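Local coordinates for TlmII (Streptoalloteichus hindustanus, PDB 4HVM), which takes part in tallysomycin biosynthesis, probably as a condensation-domain protein that meets phosphopantetheine-bound partners of a nonribosomal peptide assembly line, at residues G40-G45 / E387-A392; G45-D50 / T132-G137; A54-V59 / G155-A160; R89-G94 / L126-E131; P120-H125 / V138-M143. All blocks are in the same frame, centred on the assembly; numbering follows the deposited sequence.

Contact 1: residues G40-G45 / E387-A392; sequences GLLGSG and ELFREA
L42 and E387 face each other as an antiparallel hydrogen-bonded pair, and the firm part of this contact is the backbone ladder built around them. L42 N donates a hydrogen bond to E387 O at 2.7 Å, almost straight down the carbonyl bond, and the return bond from E387 N to L42 O measures 3.1 Å. One step on, just past the end of strand 385-388, F389 N reaches G40 O at 2.9 Å, approaching from above the plane of that carbonyl. Water 1 follows the ladder there, accepting from G40 N and donating to F389 O. Beneath these bonds, L42 CB lies 4.0 Å from F389 CB; with CG of F389 anti to its backbone N (chi1 176°), the ring runs on past L42 toward V135 and C102. The short strand 385-388 comes out of the C-terminal half of the chain and docks as an edge strand on the N-terminal sheet, a crossover between the two lobes of the kind known from condensation domains. The side chains of L41 and L388, a non-hydrogen-bonded pair, diverge from each other and touch through CD2 and CD1 at 4.0 Å; Y151 of helix 147-161 covers both. The loose side is that of E387: its extended chain lies alongside L42 and brings OE1 to 3.4 Å from L42 CD2, yet the residue is largely in solvent.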
# COMPACT_ATOMS: atom_id res chain seq x y z
N GLY A 40 0.50 11.89 5.59
CA GLY A 40 0.89 13.24 5.97
C GLY A 40 2.08 13.31 6.90
O GLY A 40 2.34 12.39 7.67
N LEU A 41 2.80 14.43 6.84
CA LEU A 41 3.90 14.70 7.75
C LEU A 41 3.54 15.88 8.65
O LEU A 41 3.07 16.91 8.17
CB LEU A 41 5.19 15.01 6.98
CG LEU A 41 5.83 13.86 6.20
CD1 LEU A 41 7.09 14.34 5.49
CD2 LEU A 41 6.14 12.68 7.11
N LEU A 42 3.75 15.72 9.95
CA LEU A 42 3.45 16.79 10.90
C LEU A 42 4.70 17.62 11.20
O LEU A 42 5.70 17.10 11.67
CB LEU A 42 2.89 16.21 12.19
CG LEU A 42 2.75 17.16 13.38
CD1 LEU A 42 1.84 18.33 13.03
CD2 LEU A 42 2.24 16.42 14.59
N GLY A 43 4.62 18.92 10.91
CA GLY A 43 5.71 19.83 11.21
C GLY A 43 5.41 20.63 12.46
O GLY A 43 4.28 21.09 12.66
N SER A 44 6.41 20.81 13.31
CA SER A 44 6.23 21.54 14.56
C SER A 44 7.37 22.51 14.82
O SER A 44 8.54 22.12 14.84
CB SER A 44 6.09 20.56 15.73
OG SER A 44 5.68 21.24 16.91
N GLY A 45 7.03 23.78 15.04
CA GLY A 45 8.02 24.81 15.26
C GLY A 45 7.61 26.09 14.55
O GLY A 45 6.45 26.24 14.17
N GLU A 387 7.57 14.63 11.90
CA GLU A 387 7.20 13.25 12.20
C GLU A 387 6.01 12.83 11.35
O GLU A 387 5.33 13.67 10.76
CB GLU A 387 6.85 13.10 13.68
CG GLU A 387 5.64 13.92 14.12
CD GLU A 387 5.42 13.89 15.62
OE1 GLU A 387 4.29 14.18 16.06
OE2 GLU A 387 6.38 13.58 16.36
N LEU A 388 5.78 11.52 11.28
CA LEU A 388 4.62 11.00 10.57
C LEU A 388 3.35 11.44 11.28
O LEU A 388 3.32 11.54 12.51
CB LEU A 388 4.68 9.47 10.48
CG LEU A 388 5.38 8.85 9.27
CD1 LEU A 388 6.82 9.32 9.14
CD2 LEU A 388 5.31 7.33 9.34
N PHE A 389 2.30 11.71 10.52
CA PHE A 389 1.05 12.20 11.09
C PHE A 389 -0.07 11.18 11.06
O PHE A 389 -0.64 10.91 10.00
CB PHE A 389 0.61 13.50 10.40
CG PHE A 389 -0.72 14.01 10.89
CD1 PHE A 389 -0.86 14.47 12.18
CD2 PHE A 389 -1.82 14.01 10.05
CE1 PHE A 389 -2.08 14.93 12.64
CE2 PHE A 389 -3.04 14.47 10.50
CZ PHE A 389 -3.18 14.93 11.79
N ARG A 390 -0.37 10.61 12.22
CA ARG A 390 -1.51 9.71 12.40
C ARG A 390 -1.62 8.65 11.31
O ARG A 390 -2.71 8.39 10.80
CB ARG A 390 -2.82 10.51 12.48
CG ARG A 390 -2.91 11.46 13.66
CD ARG A 390 -3.28 10.74 14.95
NE ARG A 390 -3.43 11.67 16.07
CZ ARG A 390 -4.57 12.29 16.38
NH1 ARG A 390 -5.66 12.08 15.66
NH2 ARG A 390 -4.61 13.13 17.41
N GLU A 391 -0.49 8.05 10.94
CA GLU A 391 -0.46 7.07 9.87
C GLU A 391 -1.44 5.92 10.10
O GLU A 391 -2.06 5.42 9.17
CB GLU A 391 0.96 6.52 9.67
CG GLU A 391 1.11 5.62 8.46
CD GLU A 391 2.54 5.13 8.28
OE1 GLU A 391 3.10 4.55 9.23
OE2 GLU A 391 3.10 5.33 7.18
N ALA A 392 -1.59 5.52 11.36
CA ALA A 392 -2.50 4.45 11.74
C ALA A 392 -3.96 4.77 11.43
O ALA A 392 -4.75 3.88 11.14
CB ALA A 392 -2.34 4.12 13.21
O HOH W 1 0.80 9.75 7.57

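Contact 2: residues G45-D50 / T132-G137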
# COMPACT_ATOMS: atom_id res chain seq x y z
N GLY A 45 7.03 23.78 15.04
CA GLY A 45 8.02 24.81 15.26
C GLY A 45 7.61 26.09 14.55
O GLY A 45 6.45 26.24 14.17
N ARG A 46 8.55 27.00 14.36
CA ARG A 46 8.27 28.23 13.61
C ARG A 46 8.24 27.92 12.12
O ARG A 46 9.29 27.70 11.50
CB ARG A 46 9.30 29.31 13.93
CG ARG A 46 9.46 29.59 15.41
CD ARG A 46 10.24 30.87 15.68
NE ARG A 46 10.79 30.89 17.03
CZ ARG A 46 10.11 31.27 18.12
NH1 ARG A 46 8.85 31.66 18.01
NH2 ARG A 46 10.70 31.25 19.30
N ILE A 47 7.05 27.91 11.54
CA ILE A 47 6.87 27.53 10.15
C ILE A 47 6.24 28.65 9.32
O ILE A 47 5.17 29.16 9.66
CB ILE A 47 6.00 26.26 10.02
CG1 ILE A 47 6.61 25.10 10.82
CG2 ILE A 47 5.81 25.87 8.56
CD1 ILE A 47 5.71 23.88 10.89
N ASP A 48 6.92 29.04 8.25
CA ASP A 48 6.39 30.03 7.32
C ASP A 48 5.48 29.35 6.30
O ASP A 48 5.95 28.62 5.43
CB ASP A 48 7.54 30.76 6.62
CG ASP A 48 7.11 32.06 5.97
OD1 ASP A 48 5.89 32.30 5.83
OD2 ASP A 48 8.00 32.84 5.58
N ASP A 49 4.18 29.59 6.42
CA ASP A 49 3.19 28.94 5.55
C ASP A 49 3.41 29.24 4.08
O ASP A 49 3.37 28.34 3.24
CB ASP A 49 1.77 29.33 5.96
CG ASP A 49 1.30 28.62 7.22
OD1 ASP A 49 1.98 27.66 7.65
OD2 ASP A 49 0.25 29.01 7.76
N ASP A 50 3.64 30.51 3.77
CA ASP A 50 3.84 30.94 2.39
C ASP A 50 5.09 30.31 1.80
O ASP A 50 5.12 29.96 0.62
CB ASP A 50 3.93 32.47 2.32
CG ASP A 50 2.64 33.15 2.73
OD1 ASP A 50 1.56 32.70 2.27
OD2 ASP A 50 2.70 34.12 3.51
N THR A 132 2.18 26.42 16.21
CA THR A 132 3.43 25.70 16.00
C THR A 132 3.28 24.52 15.04
O THR A 132 4.24 24.13 14.38
CB THR A 132 4.02 25.19 17.33
OG1 THR A 132 3.10 24.28 17.95
CG2 THR A 132 4.29 26.35 18.28
N ASP A 133 2.08 23.95 14.98
CA ASP A 133 1.86 22.71 14.24
C ASP A 133 1.23 22.90 12.86
O ASP A 133 0.18 23.53 12.73
CB ASP A 133 1.02 21.74 15.07
CG ASP A 133 1.79 21.14 16.24
OD1 ASP A 133 2.80 21.75 16.66
OD2 ASP A 133 1.39 20.06 16.73
N VAL A 134 1.87 22.34 11.85
CA VAL A 134 1.35 22.34 10.49
C VAL A 134 1.46 20.94 9.88
O VAL A 134 2.52 20.33 9.92
CB VAL A 134 2.12 23.31 9.58
CG1 VAL A 134 1.63 23.20 8.14
CG2 VAL A 134 1.96 24.73 10.09
N VAL A 135 0.36 20.44 9.33
CA VAL A 135 0.37 19.15 8.66
C VAL A 135 0.47 19.30 7.15
O VAL A 135 -0.34 19.99 6.53
CB VAL A 135 -0.89 18.32 9.00
CG1 VAL A 135 -0.98 17.10 8.09
CG2 VAL A 135 -0.86 17.89 10.46
N LEU A 136 1.47 18.65 6.57
CA LEU A 136 1.59 18.57 5.12
C LEU A 136 1.09 17.21 4.68
O LEU A 136 1.74 16.20 4.94
CB LEU A 136 3.04 18.76 4.68
CG LEU A 136 3.29 18.67 3.17
CD1 LEU A 136 2.88 19.95 2.44
CD2 LEU A 136 4.74 18.33 2.89
N GLY A 137 -0.06 17.17 4.02
CA GLY A 137 -0.65 15.91 3.62
C GLY A 137 -0.72 15.73 2.12
O GLY A 137 -0.75 16.70 1.36
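G45 N donates to T132 O at 2.9 Å, the one hydrogen bond joining the two segments, with the donor tilted 29° from the carbonyl plane. The bond prolongs the pairing of strands 36-44 and 133-141 by one step, just where the first of them gives way to the loop leading into helix 49-62. G45 turns this corner with backbone angles (phi 140°) at which a CB would be jammed against the preceding carbonyl oxygen, so the bend itself calls for glycine. Beyond the bend I47 folds back over the strand. Its CG1 stands anti to the carbonyl carbon and the chain then runs out straight (chi2 172°), which carries CD1 to 3.8 Å from T132 O and 3.9 Å from V134 CB. V134 CG2 is shared: it also meets D49 OD1 at 3.8 Å, a contact of methyl with carboxylate. At the solvent side T132 OG1 donates to D133 OD1 at 2.9 Å, from above the carboxylate plane, and S44 OG binds that same oxygen. D48, at the N-cap position of helix 49-62, has its backbone N bonded to the hydroxyl of Y161. D49 is held between an apolar strand side chain and its real polar mate, R128, whose NE makes a salt bridge with OD2; that pairing probably keeps the carboxylate charged although a valine methyl lies beside it.

Contact 3: residues A54-V59 / G155-A160; sequences AAADEV and GAVWQA
E58 brings the one flat side-chain group that touches across this helix pair: a face of its carboxylate lies over the methyl of A160, with OE1 4.0 Å from A160 CB, and no bond is made. Beyond this carboxylate the side chains that meet are apolar and mostly small, and some methyls rest on backbone carbonyl oxygens. A55 CB sits 3.8 Å from A160 CB and 3.5 Å from V157 O, so alanine methyls and bare backbone allow the short axes to come within 8.1 Å while crossing at 122°. V59 drives into the notch formed by A156, V157 and A160. Its CG1 stands anti to the backbone N and touches A156 CB, whereas CG2, on the other branch, points at the backbone and lies 3.6 Å from V157 CA. V157 answers from the opposite helix by straddling the first: CG1 reaches the backbone of A56, 3.8 Å from its N, and CG2 meets V59 CG2 at 3.8 Å. Cutting V157 back to an alanine removes both branches and would probably open a gap between the helices, beside A56 and V59, leaving the methyls of V59 free to shift. The pattern is one of two helices on the same face of a sheet, close-packed through alanine and valine. Underneath, L124 of strand 122-128 touches A56 and V157, and L136 of strand 133-141 also supports V157. F165 closes the outer side over E58, A156 and A160, while W158, turned away from helix 49-62, meets the ring of Y161 edge to face.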
# COMPACT_ATOMS: atom_id res chain seq x y z
N ALA A 54 5.04 27.66 -1.22
CA ALA A 54 5.89 27.85 -2.39
C ALA A 54 6.71 26.60 -2.65
O ALA A 54 6.98 26.24 -3.80
CB ALA A 54 6.80 29.05 -2.19
N ALA A 55 7.11 25.93 -1.57
CA ALA A 55 7.90 24.71 -1.68
C ALA A 55 7.08 23.60 -2.33
O ALA A 55 7.60 22.81 -3.12
CB ALA A 55 8.40 24.27 -0.31
N ALA A 56 5.80 23.54 -1.99
CA ALA A 56 4.91 22.53 -2.54
C ALA A 56 4.73 22.71 -4.04
O ALA A 56 4.75 21.75 -4.80
CB ALA A 56 3.56 22.58 -1.84
N ASP A 57 4.57 23.97 -4.45
CA ASP A 57 4.42 24.30 -5.87
C ASP A 57 5.67 23.92 -6.65
O ASP A 57 5.59 23.49 -7.80
CB ASP A 57 4.13 25.79 -6.04
CG ASP A 57 2.74 26.17 -5.58
OD1 ASP A 57 1.81 25.36 -5.75
OD2 ASP A 57 2.57 27.29 -5.04
N GLU A 58 6.83 24.08 -6.01
CA GLU A 58 8.11 23.76 -6.62
C GLU A 58 8.22 22.27 -6.89
O GLU A 58 8.72 21.85 -7.94
CB GLU A 58 9.25 24.24 -5.73
CG GLU A 58 10.64 23.95 -6.27
CD GLU A 58 11.74 24.46 -5.36
OE1 GLU A 58 11.45 25.33 -4.51
OE2 GLU A 58 12.89 23.99 -5.49
N VAL A 59 7.76 21.46 -5.94
CA VAL A 59 7.80 20.01 -6.07
C VAL A 59 6.78 19.53 -7.09
O VAL A 59 7.07 18.62 -7.88
CB VAL A 59 7.55 19.32 -4.71
CG1 VAL A 59 7.47 17.81 -4.89
CG2 VAL A 59 8.66 19.68 -3.74
N GLY A 155 8.42 14.32 1.65
CA GLY A 155 9.77 14.63 2.08
C GLY A 155 10.41 15.66 1.18
O GLY A 155 11.14 16.54 1.65
N ALA A 156 10.13 15.57 -0.11
CA ALA A 156 10.69 16.49 -1.10
C ALA A 156 10.20 17.92 -0.88
O ALA A 156 10.94 18.88 -1.14
CB ALA A 156 10.35 16.02 -2.51
N VAL A 157 8.97 18.07 -0.41
CA VAL A 157 8.41 19.38 -0.13
C VAL A 157 9.14 20.06 1.02
O VAL A 157 9.48 21.24 0.95
CB VAL A 157 6.90 19.31 0.18
CG1 VAL A 157 6.36 20.69 0.53
CG2 VAL A 157 6.14 18.73 -1.01
N TRP A 158 9.40 19.30 2.08
CA TRP A 158 10.15 19.82 3.21
C TRP A 158 11.60 20.10 2.85
O TRP A 158 12.23 21.00 3.41
CB TRP A 158 10.06 18.87 4.40
CG TRP A 158 8.77 18.98 5.16
CD1 TRP A 158 7.77 18.05 5.22
CD2 TRP A 158 8.34 20.09 5.96
NE1 TRP A 158 6.74 18.51 6.01
CE2 TRP A 158 7.07 19.76 6.47
CE3 TRP A 158 8.90 21.32 6.29
CZ2 TRP A 158 6.35 20.63 7.30
CZ3 TRP A 158 8.19 22.18 7.11
CH2 TRP A 158 6.93 21.83 7.61
N GLN A 159 12.14 19.32 1.91
CA GLN A 159 13.49 19.57 1.41
C GLN A 159 13.56 20.91 0.68
O GLN A 159 14.52 21.66 0.84
CB GLN A 159 13.93 18.44 0.47
CG GLN A 159 14.43 17.19 1.18
CD GLN A 159 15.06 16.19 0.22
OE1 GLN A 159 14.95 16.33 -1.00
NE2 GLN A 159 15.72 15.17 0.76
N ALA A 160 12.53 21.20 -0.11
CA ALA A 160 12.46 22.45 -0.85
C ALA A 160 12.31 23.63 0.10
O ALA A 160 12.78 24.73 -0.19
CB ALA A 160 11.30 22.41 -1.84

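Contact 4: residues R89-G94 / L126-E131; sequences RSDLRG and LVRLSE
R93 reaches across, atom by atom, to the loop that follows the neighbouring strand. From CB the chain leads to CG, which rests 3.5 Å from L129 O and close to S130 CA; CD then passes E131 OE1, and a bend at chi3 (-72°) lays the guanidinium over R128, whose CD sits 4.0 Å from R93 CZ and under the centre of the group. At the tip NH1 makes a salt bridge with E131 OE1 at 2.9 Å, close to the guanidinium plane. A second, side-on salt bridge holds D91: NE goes to OD1 and NH2 to OD2, each through a syn lone pair, the latter bond 2.7 Å long. In this network the two carboxylates at its edges fix the rotation of the guanidinium, while an Asx turn, R93 N to D91 OD1, holds the backbone. Behind it the strands pair in parallel, with S90 N bonded to L126 O at 3.1 Å and L92 N to R128 O at 3.0 Å, while L92 CD1 packs on V127 CG1 at 3.6 Å. R128 itself donates from NH1 to S130 O. Exchanging R128 for a leucine would probably leave D49 without its charged partner and S130 O without its donor. The two strands belong to a beta-alpha-beta crossover whose helix 98-110 packs on the S90, L92 and L129 side; on the L126 face lies helix 49-62.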
# COMPACT_ATOMS: atom_id res chain seq x y z
N ARG A 89 -5.03 24.82 0.84
CA ARG A 89 -4.61 25.39 2.12
C ARG A 89 -5.78 25.51 3.08
O ARG A 89 -6.80 26.12 2.75
CB ARG A 89 -3.94 26.75 1.90
CG ARG A 89 -2.81 26.71 0.90
CD ARG A 89 -2.12 28.05 0.75
NE ARG A 89 -1.52 28.50 2.00
CZ ARG A 89 -0.67 29.52 2.10
NH1 ARG A 89 -0.30 30.20 1.02
NH2 ARG A 89 -0.17 29.85 3.28
N SER A 90 -5.64 24.92 4.26
CA SER A 90 -6.69 24.93 5.27
C SER A 90 -6.16 25.37 6.63
O SER A 90 -4.96 25.35 6.87
CB SER A 90 -7.33 23.54 5.39
OG SER A 90 -7.92 23.14 4.16
N ASP A 91 -7.07 25.78 7.51
CA ASP A 91 -6.72 26.22 8.85
C ASP A 91 -7.75 25.69 9.85
O ASP A 91 -8.94 25.97 9.72
CB ASP A 91 -6.64 27.75 8.91
CG ASP A 91 -5.92 28.25 10.15
OD1 ASP A 91 -6.18 27.72 11.25
OD2 ASP A 91 -5.10 29.18 10.02
N LEU A 92 -7.29 24.93 10.84
CA LEU A 92 -8.19 24.27 11.78
C LEU A 92 -8.00 24.74 13.22
O LEU A 92 -8.31 24.02 14.16
CB LEU A 92 -7.98 22.75 11.73
CG LEU A 92 -8.11 22.08 10.36
CD1 LEU A 92 -7.95 20.58 10.50
CD2 LEU A 92 -9.44 22.43 9.71
N ARG A 93 -7.47 25.96 13.38
CA ARG A 93 -7.22 26.51 14.71
C ARG A 93 -8.50 26.76 15.51
O ARG A 93 -8.46 26.84 16.73
CB ARG A 93 -6.40 27.79 14.60
CG ARG A 93 -4.90 27.55 14.44
CD ARG A 93 -4.12 28.85 14.34
NE ARG A 93 -4.32 29.52 13.06
CZ ARG A 93 -3.70 30.64 12.69
NH1 ARG A 93 -2.82 31.21 13.50
NH2 ARG A 93 -3.95 31.18 11.50
N GLY A 94 -9.63 26.86 14.82
CA GLY A 94 -10.90 27.11 15.47
C GLY A 94 -11.49 25.88 16.15
O GLY A 94 -12.48 25.97 16.87
N LEU A 126 -1.91 21.72 2.90
CA LEU A 126 -1.15 22.45 3.90
C LEU A 126 -2.11 22.86 5.02
O LEU A 126 -2.79 23.88 4.92
CB LEU A 126 -0.48 23.68 3.27
CG LEU A 126 0.71 24.32 4.00
CD1 LEU A 126 1.57 25.08 3.01
CD2 LEU A 126 0.25 25.24 5.12
N VAL A 127 -2.17 22.05 6.07
CA VAL A 127 -3.14 22.26 7.13
C VAL A 127 -2.47 22.76 8.41
O VAL A 127 -1.63 22.06 8.97
CB VAL A 127 -3.91 20.97 7.45
CG1 VAL A 127 -5.12 21.26 8.31
CG2 VAL A 127 -4.33 20.26 6.17
N ARG A 128 -2.83 23.96 8.85
CA ARG A 128 -2.29 24.50 10.09
C ARG A 128 -3.20 24.16 11.27
O ARG A 128 -4.39 24.46 11.24
CB ARG A 128 -2.07 26.01 9.99
CG ARG A 128 -1.62 26.65 11.30
CD ARG A 128 -1.08 28.05 11.10
NE ARG A 128 0.23 28.06 10.47
CZ ARG A 128 1.38 27.96 11.13
NH1 ARG A 128 1.39 27.83 12.45
NH2 ARG A 128 2.53 27.98 10.46
N LEU A 129 -2.63 23.55 12.30
CA LEU A 129 -3.40 23.09 13.45
C LEU A 129 -3.32 24.07 14.62
O LEU A 129 -4.26 24.21 15.40
CB LEU A 129 -2.90 21.72 13.90
CG LEU A 129 -2.77 20.65 12.82
CD1 LEU A 129 -2.37 19.32 13.43
CD2 LEU A 129 -4.06 20.51 12.04
N SER A 130 -2.18 24.75 14.75
CA SER A 130 -1.96 25.69 15.84
C SER A 130 -0.88 26.69 15.46
O SER A 130 -0.55 26.85 14.29
CB SER A 130 -1.55 24.95 17.12
OG SER A 130 -0.39 24.17 16.91
N GLU A 131 -0.32 27.37 16.46
CA GLU A 131 0.72 28.36 16.23
C GLU A 131 2.06 27.71 15.92
O GLU A 131 2.98 28.37 15.43
CB GLU A 131 0.84 29.30 17.43
CG GLU A 131 -0.44 30.04 17.75
CD GLU A 131 -0.97 30.82 16.57
OE1 GLU A 131 -2.19 30.74 16.30
OE2 GLU A 131 -0.18 31.53 15.91

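Contact 5: residues P120-H125 / V138-M143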
# COMPACT_ATOMS: atom_id res chain seq x y z
N PRO A 120 -6.78 17.13 -11.02
CA PRO A 120 -5.51 16.77 -10.39
C PRO A 120 -5.63 15.51 -9.54
O PRO A 120 -6.52 15.42 -8.69
CB PRO A 120 -5.20 17.99 -9.50
CG PRO A 120 -6.50 18.72 -9.37
CD PRO A 120 -7.21 18.49 -10.66
N LEU A 121 -4.74 14.55 -9.77
CA LEU A 121 -4.80 13.26 -9.09
C LEU A 121 -3.84 13.18 -7.90
O LEU A 121 -3.80 12.17 -7.19
CB LEU A 121 -4.53 12.12 -10.08
CG LEU A 121 -5.47 12.04 -11.28
CD1 LEU A 121 -5.10 10.87 -12.17
CD2 LEU A 121 -6.90 11.93 -10.81
N VAL A 122 -3.06 14.23 -7.71
CA VAL A 122 -2.18 14.34 -6.55
C VAL A 122 -2.39 15.70 -5.89
O VAL A 122 -1.95 16.72 -6.41
CB VAL A 122 -0.70 14.18 -6.93
CG1 VAL A 122 0.18 14.44 -5.72
CG2 VAL A 122 -0.45 12.79 -7.50
N ARG A 123 -3.07 15.70 -4.75
CA ARG A 123 -3.37 16.93 -4.03
C ARG A 123 -2.50 17.07 -2.79
O ARG A 123 -2.43 16.16 -1.96
CB ARG A 123 -4.85 16.97 -3.65
CG ARG A 123 -5.79 17.04 -4.85
CD ARG A 123 -7.23 16.72 -4.47
NE ARG A 123 -7.78 15.70 -5.35
CZ ARG A 123 -8.41 14.61 -4.94
NH1 ARG A 123 -8.59 14.40 -3.64
NH2 ARG A 123 -8.87 13.73 -5.82
N LEU A 124 -1.84 18.21 -2.66
CA LEU A 124 -1.04 18.49 -1.47
C LEU A 124 -1.84 19.39 -0.54
O LEU A 124 -2.33 20.44 -0.95
CB LEU A 124 0.29 19.15 -1.84
CG LEU A 124 1.25 18.31 -2.66
CD1 LEU A 124 2.57 19.03 -2.87
CD2 LEU A 124 1.47 16.96 -1.99
N HIS A 125 -1.99 18.96 0.72
CA HIS A 125 -2.71 19.75 1.71
C HIS A 125 -1.74 20.41 2.70
O HIS A 125 -0.86 19.76 3.25
CB HIS A 125 -3.72 18.88 2.46
CG HIS A 125 -4.86 18.42 1.61
ND1 HIS A 125 -6.10 19.02 1.63
CD2 HIS A 125 -4.96 17.40 0.71
CE1 HIS A 125 -6.91 18.40 0.78
NE2 HIS A 125 -6.24 17.42 0.22
N VAL A 138 -0.74 14.48 1.68
CA VAL A 138 -0.89 14.17 0.26
C VAL A 138 -2.06 13.21 0.05
O VAL A 138 -2.21 12.22 0.76
CB VAL A 138 0.41 13.58 -0.35
CG1 VAL A 138 0.86 12.33 0.40
CG2 VAL A 138 0.22 13.29 -1.83
N VAL A 139 -2.90 13.53 -0.93
CA VAL A 139 -4.00 12.66 -1.31
C VAL A 139 -3.82 12.29 -2.78
O VAL A 139 -4.00 13.13 -3.66
CB VAL A 139 -5.35 13.35 -1.13
CG1 VAL A 139 -6.48 12.43 -1.54
CG2 VAL A 139 -5.52 13.79 0.32
N ALA A 140 -3.46 11.04 -3.04
CA ALA A 140 -3.02 10.67 -4.38
C ALA A 140 -3.64 9.40 -4.96
O ALA A 140 -3.92 8.45 -4.24
CB ALA A 140 -1.50 10.58 -4.43
N HIS A 141 -3.83 9.42 -6.27
CA HIS A 141 -4.27 8.25 -7.02
C HIS A 141 -3.14 7.22 -7.01
O HIS A 141 -1.97 7.57 -7.19
CB HIS A 141 -4.59 8.66 -8.45
CG HIS A 141 -5.42 7.67 -9.21
ND1 HIS A 141 -4.92 6.47 -9.65
CD2 HIS A 141 -6.71 7.72 -9.61
CE1 HIS A 141 -5.87 5.81 -10.29
NE2 HIS A 141 -6.97 6.55 -10.28
N GLN A 142 -3.48 5.95 -6.79
CA GLN A 142 -2.48 4.90 -6.62
C GLN A 142 -1.73 4.57 -7.91
O GLN A 142 -0.71 3.89 -7.88
CB GLN A 142 -3.11 3.63 -6.05
CG GLN A 142 -4.09 2.95 -6.99
CD GLN A 142 -4.37 1.51 -6.60
OE1 GLN A 142 -5.22 1.25 -5.75
NE2 GLN A 142 -3.65 0.58 -7.21
N MSE A 143 -2.25 5.04 -9.04
CA MSE A 143 -1.60 4.82 -10.33
C MSE A 143 -0.54 5.87 -10.61
O MSE A 143 0.10 5.87 -11.66
CB MSE A 143 -2.64 4.80 -11.46
CG MSE A 143 -3.49 3.55 -11.50
SE MSE A 143 -4.79 3.57 -12.94
CE MSE A 143 -3.60 4.02 -14.41
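A chi1 of 180° at V139 spreads its two methyls toward two polar side chains of the partner strand: CG1, anti to the backbone N, meets R123 NH1 at 3.6 Å, and CG2, anti to the carbonyl carbon, lies 3.7 Å from H125 CD2. V138 is turned differently, with CG2 rather than CG1 anti to N, and this branch meets L124 CD2 at 3.9 Å. Together with V122 and A140 it lines the apolar face. Between the two faces R123 and V139 exchange a pair of backbone bonds, both 2.9 Å, and H141 N reaches L121 O at 2.9 Å. These strands are the arms of an antiparallel beta hairpin at the middle of the five-stranded sheet. The second arm runs out where condensation domains carry their HHxxxDG signature; by sequence H141 probably corresponds to the first histidine and Q142 to the second. The backbone N of M143 (present as selenomethionine) donates to H141 ND1 in the plane of the ring, while CB of H141 leans on L121 CB at 3.8 Å. On the V139 side of the first arm, D109 OD2 of helix 98-110 makes a salt bridge with R123 NH1 and a hydrogen bond with H125 NE2.

Overall arrangement
From the N terminus, strand 36-44 opens contact 1, whose loop runs to 387-392 and encloses the other four. G45 passes directly from contact 1 to contact 2, which closes on 132-137 and holds contact 4 within its span. Helix 49-62 then opens contact 3, closed by helix 147-161, so contacts 2 and 3 cross, while contacts 4 and 5 both lie within the loop of contact 3. Contact 5 crosses contacts 2 and 4, sharing a strand with each. Contacts 1, 2, 4 and 5 tie the five-stranded sheet together; contact 3 packs two helices against it, and contact 1 alone recruits the C-terminal lobe.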